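Local coordinates for BfpC (Escherichia coli, PDB 3VHJ), which takes part in type IV pilus biogenesis as an essential membrane protein, here its N-terminal cytoplasmic domain, which probably serves to bind partner proteins of the pilus machinery, at residues R148-S151 against E152-L155; Y137-S140 against D141-V144; G70-T73 against L74-I78. The protein carries 1 engineered substitution. One frame throughout, in Å; residues are numbered along the deposited sequence.

Interaction 1: R148-S151 against E152-L155; sequences RSIS and ELSL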
ATOM      1  N   ARG A 148      -4.547 -16.484   0.815  1.00 31.48           N
ATOM      2  CA  ARG A 148      -4.535 -16.132  -0.597  1.00 32.23           C
ATOM      3  C   ARG A 148      -3.254 -15.367  -0.908  1.00 31.10           C
ATOM      4  O   ARG A 148      -2.710 -14.684  -0.040  1.00 30.76           O
ATOM      5  CB  ARG A 148      -5.757 -15.271  -0.935  1.00 34.01           C
ATOM      6  CG  ARG A 148      -6.522 -15.735  -2.170  1.00 41.01           C
ATOM      7  CD  ARG A 148      -7.114 -17.126  -1.959  1.00 43.30           C
ATOM      8  NE  ARG A 148      -8.308 -17.103  -1.119  1.00 48.17           N
ATOM      9  CZ  ARG A 148      -8.768 -18.153  -0.441  1.00 49.16           C
ATOM     10  NH1 ARG A 148      -8.130 -19.314  -0.493  1.00 50.87           N
ATOM     11  NH2 ARG A 148      -9.876 -18.046   0.278  1.00 50.08           N
ATOM     12  N   SER A 149      -2.770 -15.495  -2.139  1.00 30.10           N
ATOM     13  CA  SER A 149      -1.559 -14.803  -2.570  1.00 29.24           C
ATOM     14  C   SER A 149      -1.948 -13.468  -3.194  1.00 28.65           C
ATOM     15  O   SER A 149      -3.067 -13.316  -3.683  1.00 27.65           O
ATOM     16  CB  SER A 149      -0.810 -15.636  -3.614  1.00 28.73           C
ATOM     17  OG  SER A 149      -0.454 -16.911  -3.105  1.00 35.39           O
ATOM     18  N   ILE A 150      -1.029 -12.506  -3.178  1.00 27.58           N
ATOM     19  CA  ILE A 150      -1.296 -11.201  -3.779  1.00 27.99           C
ATOM     20  C   ILE A 150      -1.685 -11.427  -5.235  1.00 26.17           C
ATOM     21  O   ILE A 150      -2.590 -10.777  -5.750  1.00 27.18           O
ATOM     22  CB  ILE A 150      -0.045 -10.282  -3.777  1.00 28.79           C
ATOM     23  CG1 ILE A 150       0.163  -9.649  -2.403  1.00 30.42           C
ATOM     24  CG2 ILE A 150      -0.211  -9.181  -4.830  1.00 30.15           C
ATOM     25  CD1 ILE A 150      -0.794  -8.516  -2.086  1.00 30.14           C
ATOM     26  N   SER A 151      -0.987 -12.355  -5.885  1.00 26.82           N
ATOM     27  CA  SER A 151      -1.227 -12.679  -7.289  1.00 28.15           C
ATOM     28  C   SER A 151      -2.650 -13.162  -7.540  1.00 27.82           C
ATOM     29  O   SER A 151      -3.103 -13.197  -8.682  1.00 30.14           O
ATOM     30  CB  SER A 151      -0.236 -13.750  -7.767  1.00 28.98           C
ATOM     31  OG  SER A 151      -0.445 -14.987  -7.103  1.00 29.63           O
ATOM     32  N   GLU A 152      -3.349 -13.540  -6.477  1.00 27.27           N
ATOM     33  CA  GLU A 152      -4.721 -14.018  -6.609  1.00 29.00           C
ATOM     34  C   GLU A 152      -5.749 -12.899  -6.476  1.00 29.96           C
ATOM     35  O   GLU A 152      -6.948 -13.141  -6.608  1.00 31.75           O
ATOM     36  CB  GLU A 152      -5.013 -15.103  -5.569  1.00 29.66           C
ATOM     37  CG  GLU A 152      -4.229 -16.386  -5.784  1.00 32.22           C
ATOM     38  CD  GLU A 152      -4.525 -17.439  -4.734  1.00 32.97           C
ATOM     39  OE1 GLU A 152      -4.151 -17.245  -3.560  1.00 33.94           O
ATOM     40  OE2 GLU A 152      -5.138 -18.463  -5.086  1.00 36.33           O
ATOM     41  N   LEU A 153      -5.283 -11.681  -6.209  1.00 29.01           N
ATOM     42  CA  LEU A 153      -6.182 -10.534  -6.069  1.00 28.63           C
ATOM     43  C   LEU A 153      -6.422  -9.891  -7.434  1.00 28.95           C
ATOM     44  O   LEU A 153      -5.572  -9.969  -8.320  1.00 30.26           O
ATOM     45  CB  LEU A 153      -5.579  -9.493  -5.116  1.00 26.92           C
ATOM     46  CG  LEU A 153      -5.201  -9.938  -3.700  1.00 27.07           C
ATOM     47  CD1 LEU A 153      -4.601  -8.757  -2.938  1.00 25.34           C
ATOM     48  CD2 LEU A 153      -6.424 -10.471  -2.973  1.00 27.96           C
ATOM     49  N   SER A 154      -7.574  -9.251  -7.601  1.00 29.26           N
ATOM     50  CA  SER A 154      -7.899  -8.601  -8.869  1.00 31.47           C
ATOM     51  C   SER A 154      -7.158  -7.273  -9.013  1.00 30.66           C
ATOM     52  O   SER A 154      -7.203  -6.423  -8.121  1.00 28.61           O
ATOM     53  CB  SER A 154      -9.408  -8.358  -8.977  1.00 33.16           C
ATOM     54  OG  SER A 154     -10.128  -9.580  -8.954  1.00 37.05           O
ATOM     55  N   LEU A 155      -6.489  -7.097 -10.148  1.00 31.74           N
ATOM     56  CA  LEU A 155      -5.731  -5.878 -10.405  1.00 33.25           C
ATOM     57  C   LEU A 155      -6.311  -5.032 -11.530  1.00 34.15           C
ATOM     58  O   LEU A 155      -7.202  -5.458 -12.269  1.00 34.27           O
ATOM     59  CB  LEU A 155      -4.283  -6.222 -10.760  1.00 33.08           C
ATOM     60  CG  LEU A 155      -3.527  -7.191  -9.852  1.00 33.03           C
ATOM     61  CD1 LEU A 155      -2.091  -7.297 -10.337  1.00 34.20           C
ATOM     62  CD2 LEU A 155      -3.563  -6.704  -8.413  1.00 33.22           C
TER

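Interaction 2: Y137-S140 against D141-V144; sequences YSPS and DVGV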
ATOM      1  N   TYR A 137      -6.745 -11.585   4.667  1.00 21.15           N
ATOM      2  CA  TYR A 137      -5.899 -12.633   4.111  1.00 22.33           C
ATOM      3  C   TYR A 137      -4.581 -12.777   4.861  1.00 22.90           C
ATOM      4  O   TYR A 137      -4.016 -11.794   5.346  1.00 22.71           O
ATOM      5  CB  TYR A 137      -5.578 -12.324   2.648  1.00 21.99           C
ATOM      6  CG  TYR A 137      -6.782 -12.034   1.803  1.00 22.90           C
ATOM      7  CD1 TYR A 137      -7.604 -13.066   1.355  1.00 21.70           C
ATOM      8  CD2 TYR A 137      -7.115 -10.722   1.459  1.00 21.69           C
ATOM      9  CE1 TYR A 137      -8.729 -12.801   0.583  1.00 23.07           C
ATOM     10  CE2 TYR A 137      -8.239 -10.445   0.686  1.00 22.93           C
ATOM     11  CZ  TYR A 137      -9.041 -11.492   0.254  1.00 22.38           C
ATOM     12  OH  TYR A 137     -10.157 -11.238  -0.504  1.00 23.18           O
ATOM     13  N   SER A 138      -4.088 -14.009   4.943  1.00 23.10           N
ATOM     14  CA  SER A 138      -2.814 -14.293   5.594  1.00 24.84           C
ATOM     15  C   SER A 138      -2.440 -15.738   5.275  1.00 25.49           C
ATOM     16  O   SER A 138      -3.299 -16.538   4.919  1.00 26.02           O
ATOM     17  CB  SER A 138      -2.913 -14.109   7.115  1.00 24.82           C
ATOM     18  OG  SER A 138      -3.675 -15.143   7.716  1.00 26.70           O
ATOM     19  N   PRO A 139      -1.150 -16.082   5.382  1.00 26.41           N
ATOM     20  CA  PRO A 139      -0.704 -17.450   5.098  1.00 28.88           C
ATOM     21  C   PRO A 139      -1.376 -18.472   6.022  1.00 31.06           C
ATOM     22  O   PRO A 139      -1.816 -18.136   7.121  1.00 31.51           O
ATOM     23  CB  PRO A 139       0.807 -17.368   5.317  1.00 27.14           C
ATOM     24  CG  PRO A 139       1.118 -15.951   4.910  1.00 27.35           C
ATOM     25  CD  PRO A 139       0.002 -15.189   5.592  1.00 25.77           C
ATOM     26  N   SER A 140      -1.450 -19.719   5.572  1.00 34.78           N
ATOM     27  CA  SER A 140      -2.081 -20.773   6.358  1.00 37.45           C
ATOM     28  C   SER A 140      -1.485 -20.905   7.757  1.00 38.10           C
ATOM     29  O   SER A 140      -2.212 -21.122   8.729  1.00 39.20           O
ATOM     30  CB  SER A 140      -1.970 -22.108   5.624  1.00 39.05           C
ATOM     31  OG  SER A 140      -2.609 -22.040   4.362  1.00 42.33           O
ATOM     32  N   ASP A 141      -0.167 -20.773   7.864  1.00 38.32           N
ATOM     33  CA  ASP A 141       0.488 -20.890   9.162  1.00 39.44           C
ATOM     34  C   ASP A 141       0.207 -19.691  10.061  1.00 38.79           C
ATOM     35  O   ASP A 141       0.670 -19.646  11.203  1.00 39.33           O
ATOM     36  CB  ASP A 141       2.000 -21.076   8.986  1.00 43.28           C
ATOM     37  CG  ASP A 141       2.676 -19.861   8.385  1.00 45.77           C
ATOM     38  OD1 ASP A 141       2.673 -18.796   9.034  1.00 48.31           O
ATOM     39  OD2 ASP A 141       3.215 -19.974   7.264  1.00 49.77           O
ATOM     40  N   VAL A 142      -0.545 -18.719   9.545  1.00 36.34           N
ATOM     41  CA  VAL A 142      -0.902 -17.533  10.319  1.00 35.28           C
ATOM     42  C   VAL A 142      -2.337 -17.696  10.812  1.00 34.33           C
ATOM     43  O   VAL A 142      -2.669 -17.299  11.928  1.00 33.46           O
ATOM     44  CB  VAL A 142      -0.782 -16.246   9.477  1.00 34.56           C
ATOM     45  CG1 VAL A 142      -1.196 -15.039  10.305  1.00 35.31           C
ATOM     46  CG2 VAL A 142       0.650 -16.079   9.005  1.00 34.37           C
ATOM     47  N   GLY A 143      -3.183 -18.274   9.963  1.00 34.63           N
ATOM     48  CA  GLY A 143      -4.562 -18.536  10.333  1.00 34.29           C
ATOM     49  C   GLY A 143      -5.558 -17.409  10.546  1.00 34.55           C
ATOM     50  O   GLY A 143      -6.574 -17.610  11.217  1.00 35.32           O
ATOM     51  N   VAL A 144      -5.294 -16.229   9.998  1.00 32.26           N
ATOM     52  CA  VAL A 144      -6.239 -15.127  10.148  1.00 30.39           C
ATOM     53  C   VAL A 144      -6.857 -14.856   8.780  1.00 29.79           C
ATOM     54  O   VAL A 144      -6.166 -14.461   7.839  1.00 29.00           O
ATOM     55  CB  VAL A 144      -5.547 -13.849  10.665  1.00 30.12           C
ATOM     56  CG1 VAL A 144      -6.580 -12.746  10.864  1.00 29.83           C
ATOM     57  CG2 VAL A 144      -4.829 -14.143  11.974  1.00 30.08           C
TER

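Interaction 3: G70-T73 against L74-I78; sequences GQVT and LLSAI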
ATOM      1  N   GLY A  70       8.302   6.475 -12.095  1.00 23.00           N
ATOM      2  CA  GLY A  70       7.938   5.418 -13.021  1.00 21.75           C
ATOM      3  C   GLY A  70       7.484   4.096 -12.429  1.00 21.26           C
ATOM      4  O   GLY A  70       6.943   3.259 -13.147  1.00 19.52           O
ATOM      5  N   GLN A  71       7.698   3.882 -11.135  1.00 19.30           N
ATOM      6  CA  GLN A  71       7.271   2.622 -10.533  1.00 19.50           C
ATOM      7  C   GLN A  71       5.777   2.655 -10.271  1.00 17.86           C
ATOM      8  O   GLN A  71       5.241   3.665  -9.811  1.00 17.98           O
ATOM      9  CB  GLN A  71       7.992   2.365  -9.205  1.00 17.31           C
ATOM     10  CG  GLN A  71       9.488   2.205  -9.328  1.00 18.10           C
ATOM     11  CD  GLN A  71      10.173   2.214  -7.978  1.00 18.53           C
ATOM     12  OE1 GLN A  71       9.631   2.729  -7.002  1.00 17.45           O
ATOM     13  NE2 GLN A  71      11.379   1.664  -7.920  1.00 17.23           N
ATOM     14  N   VAL A  72       5.104   1.553 -10.581  1.00 17.47           N
ATOM     15  CA  VAL A  72       3.672   1.447 -10.337  1.00 18.28           C
ATOM     16  C   VAL A  72       3.495   1.112  -8.863  1.00 17.86           C
ATOM     17  O   VAL A  72       4.134   0.186  -8.359  1.00 17.32           O
ATOM     18  CB  VAL A  72       3.036   0.306 -11.160  1.00 20.41           C
ATOM     19  CG1 VAL A  72       1.543   0.212 -10.855  1.00 19.81           C
ATOM     20  CG2 VAL A  72       3.280   0.537 -12.649  1.00 22.68           C
ATOM     21  N   THR A  73       2.646   1.862  -8.166  1.00 17.47           N
ATOM     22  CA  THR A  73       2.413   1.587  -6.755  1.00 18.22           C
ATOM     23  C   THR A  73       1.451   0.405  -6.673  1.00 19.17           C
ATOM     24  O   THR A  73       0.430   0.356  -7.374  1.00 18.65           O
ATOM     25  CB  THR A  73       1.817   2.805  -6.023  1.00 19.98           C
ATOM     26  OG1 THR A  73       0.473   3.029  -6.463  1.00 20.03           O
ATOM     27  CG2 THR A  73       2.657   4.054  -6.308  1.00 19.08           C
ATOM     28  N   LEU A  74       1.795  -0.557  -5.827  1.00 16.89           N
ATOM     29  CA  LEU A  74       0.990  -1.755  -5.668  1.00 18.42           C
ATOM     30  C   LEU A  74      -0.457  -1.466  -5.292  1.00 19.07           C
ATOM     31  O   LEU A  74      -1.380  -1.948  -5.945  1.00 18.39           O
ATOM     32  CB  LEU A  74       1.609  -2.674  -4.611  1.00 17.29           C
ATOM     33  CG  LEU A  74       0.777  -3.922  -4.303  1.00 17.69           C
ATOM     34  CD1 LEU A  74       0.656  -4.770  -5.563  1.00 18.03           C
ATOM     35  CD2 LEU A  74       1.416  -4.713  -3.175  1.00 17.01           C
ATOM     36  N   LEU A  75      -0.658  -0.671  -4.247  1.00 18.66           N
ATOM     37  CA  LEU A  75      -2.011  -0.383  -3.802  1.00 18.23           C
ATOM     38  C   LEU A  75      -2.905   0.243  -4.862  1.00 19.20           C
ATOM     39  O   LEU A  75      -4.112   0.008  -4.863  1.00 19.68           O
ATOM     40  CB  LEU A  75      -1.986   0.478  -2.536  1.00 17.29           C
ATOM     41  CG  LEU A  75      -1.922  -0.315  -1.217  1.00 18.00           C
ATOM     42  CD1 LEU A  75      -3.253  -1.047  -0.999  1.00 16.46           C
ATOM     43  CD2 LEU A  75      -0.769  -1.321  -1.255  1.00 17.30           C
ATOM     44  N   SER A  76      -2.333   1.027  -5.769  1.00 19.56           N
ATOM     45  CA  SER A  76      -3.144   1.644  -6.819  1.00 21.00           C
ATOM     46  C   SER A  76      -3.571   0.594  -7.839  1.00 22.57           C
ATOM     47  O   SER A  76      -4.605   0.736  -8.497  1.00 24.84           O
ATOM     48  CB  SER A  76      -2.362   2.741  -7.544  1.00 17.17           C
ATOM     49  OG  SER A  76      -1.349   2.197  -8.378  1.00 19.47           O
ATOM     50  N   ALA A  77      -2.768  -0.459  -7.957  1.00 21.52           N
ATOM     51  CA  ALA A  77      -3.023  -1.535  -8.908  1.00 22.82           C
ATOM     52  C   ALA A  77      -4.011  -2.587  -8.419  1.00 22.70           C
ATOM     53  O   ALA A  77      -4.495  -3.391  -9.215  1.00 23.69           O
ATOM     54  CB  ALA A  77      -1.704  -2.210  -9.299  1.00 20.56           C
ATOM     55  N   ILE A  78      -4.302  -2.595  -7.120  1.00 21.31           N
ATOM     56  CA  ILE A  78      -5.245  -3.562  -6.571  1.00 20.79           C
ATOM     57  C   ILE A  78      -6.646  -3.003  -6.736  1.00 21.68           C
ATOM     58  O   ILE A  78      -6.968  -1.929  -6.222  1.00 21.04           O
ATOM     59  CB  ILE A  78      -4.966  -3.849  -5.079  1.00 20.99           C
ATOM     60  CG1 ILE A  78      -3.583  -4.492  -4.933  1.00 20.23           C
ATOM     61  CG2 ILE A  78      -6.039  -4.789  -4.514  1.00 21.38           C
ATOM     62  CD1 ILE A  78      -3.205  -4.846  -3.498  1.00 17.05           C
TER

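Interaction 1: R148-S151 against E152-L155
Ser149 and Glu152 face each other across a tight 3-10 turn, in which Glu152 N bonds to Ser149 O at 2.8 Å and Leu153 N follows with a bond to Ile150 O at 2.9 Å. The Glu152 side chain doubles back over this turn: CG stands beside its own backbone N (chi1 -67°) and the chain then runs extended, which brings OE1 to 2.6 Å from Ser149 N in a nearly straight bond of 167° using the anti lone pair. Ser-x-x-Glu is the sequence of a capping box, and the glutamate-to-backbone half of that motif is present here. The reciprocal half is missing: Ser149 OG, beside its own backbone N, lies 5.6 Å from Glu152 N. Arg148 crosses Glu152 at about a right angle, laying its aliphatic part against the carboxylate, with Arg148 CG 3.1 Å from Glu152 OE1. Bends at chi2 and chi3 carry the guanidinium past: NE of Arg148 stays 4.8 Å from OE1 of Glu152, so any attraction is through space and without a salt bridge. On the inner side Ile150 CD1 meets Leu153 CD1 at 3.9 Å, and both side chains rest on Phe89 of strand 85-90.

Interaction 2: Y137-S140 against D141-V144
Tyr137, the end of strand 135-137, meets the second segment through its backbone, its C lying 3.8 Å from Val144 O, while its side chain sets off away from Val144. Ser138 follows with the polar grip between the two arms: OG donates to Val144 O at 2.6 Å, tilted 26° from the carbonyl plane. Its chi1 of 72° places OG between the backbone N and the carbonyl carbon, facing the returning chain, and Ser138 CB also touches Val142 CG1 at 3.7 Å. Pro139 opens the turn. Its O receives two backbone N-H groups, Val142 N at 2.8 Å from above the carbonyl plane and Gly143 N at 3.2 Å nearly along the C=O axis. The first bond closes a type I beta turn with Ser140 and Asp141 at its corners; the second widens it to a single helix-like turn. Gly143, with positive phi, follows the turn; the two arms run 148° apart in direction. The Pro139 ring lies alongside Val142, pointing the same way, with CD 3.6 Å from CG2. Both side chains pack on Leu88 of strand 85-90, and Val142 and Val144 also pack on Phe124 of helix 116-127. At the exposed corner Ser140 OG has a weak hydrogen bond to Ser147 OG. The neighbouring Asp141 carboxylate brushes Pro139 CB with OD2 at 4.0 Å, but its main partner is Lys116, the first residue of that helix, whose NZ forms a salt bridge with OD2.

Interaction 3: G70-T73 against L74-I78
Thr73 O and Ser76 OG form the centre of this contact, joined by a 2.7 Å hydrogen bond in which the hydroxyl donates, tilted 23° from the carbonyl plane. The same carbonyl also draws two backbone donors, both weakly: Ser76 N at 3.3 Å and Ala77 N at 3.4 Å. With the short hydroxyl bond leading, the side chain of Ser76 probably adds to the hold on a turn whose amide bonds to this oxygen are long and bent. A chi1 of 72° holds Ser76 OG between its backbone N and carbonyl carbon, turned back toward the residue three places earlier. Thr73 carries its hydroxyl at the corresponding torsion, with chi1 70°, and its OG1 lies 2.8 Å from OG of Ser76. Thr73 OG1 also presses on Ser76 CB at 3.0 Å. Here the weakly bonded strand about 72-73, at the edge of a three-stranded mixed sheet and parallel to strand 14-17, is followed at once by a short, weakly bonded helix about 74-77. Ala77 N bonds to Leu74 O at 2.9 Å, a three-residue step, while the bonds of Ile78 N to Leu74 O and Leu75 O are weak. On the flank, Val72 CG1 reaches Ala77 CB at 4.3 Å, a loose apolar touch, and both side chains rest on Tyr16. Farther out, Lys159 N bonds to Ser76 OG, fixing the hydroxyl from a second direction. Backbone bonds of Val72 and Leu74 with Ala17 tie this junction to strand 14-17, while Leu75 packs on Ile99 and Val101 of strand 96-101.

How the interactions relate
Interaction 1 lies between the other two and touches both. Its centre is about 15 Å from that of interaction 2 and about 14 Å from that of interaction 3. Tyr137 joins the first pair: its ring meets Arg148 CB through CD1 at 3.7 Å and Leu153 CD2 through CE2 at 4.1 Å. On the other side Leu155 CB lies 3.2 Å from Ala77 O, and Leu153 CD1 touches Ile78 CD1 at 4.2 Å. Interactions 2 and 3 do not meet; their nearest atoms are about 8 Å apart. The segment 148-155 thus bridges the sheet ending in strand 135-137 and the short helix about 74-77 with Ile78.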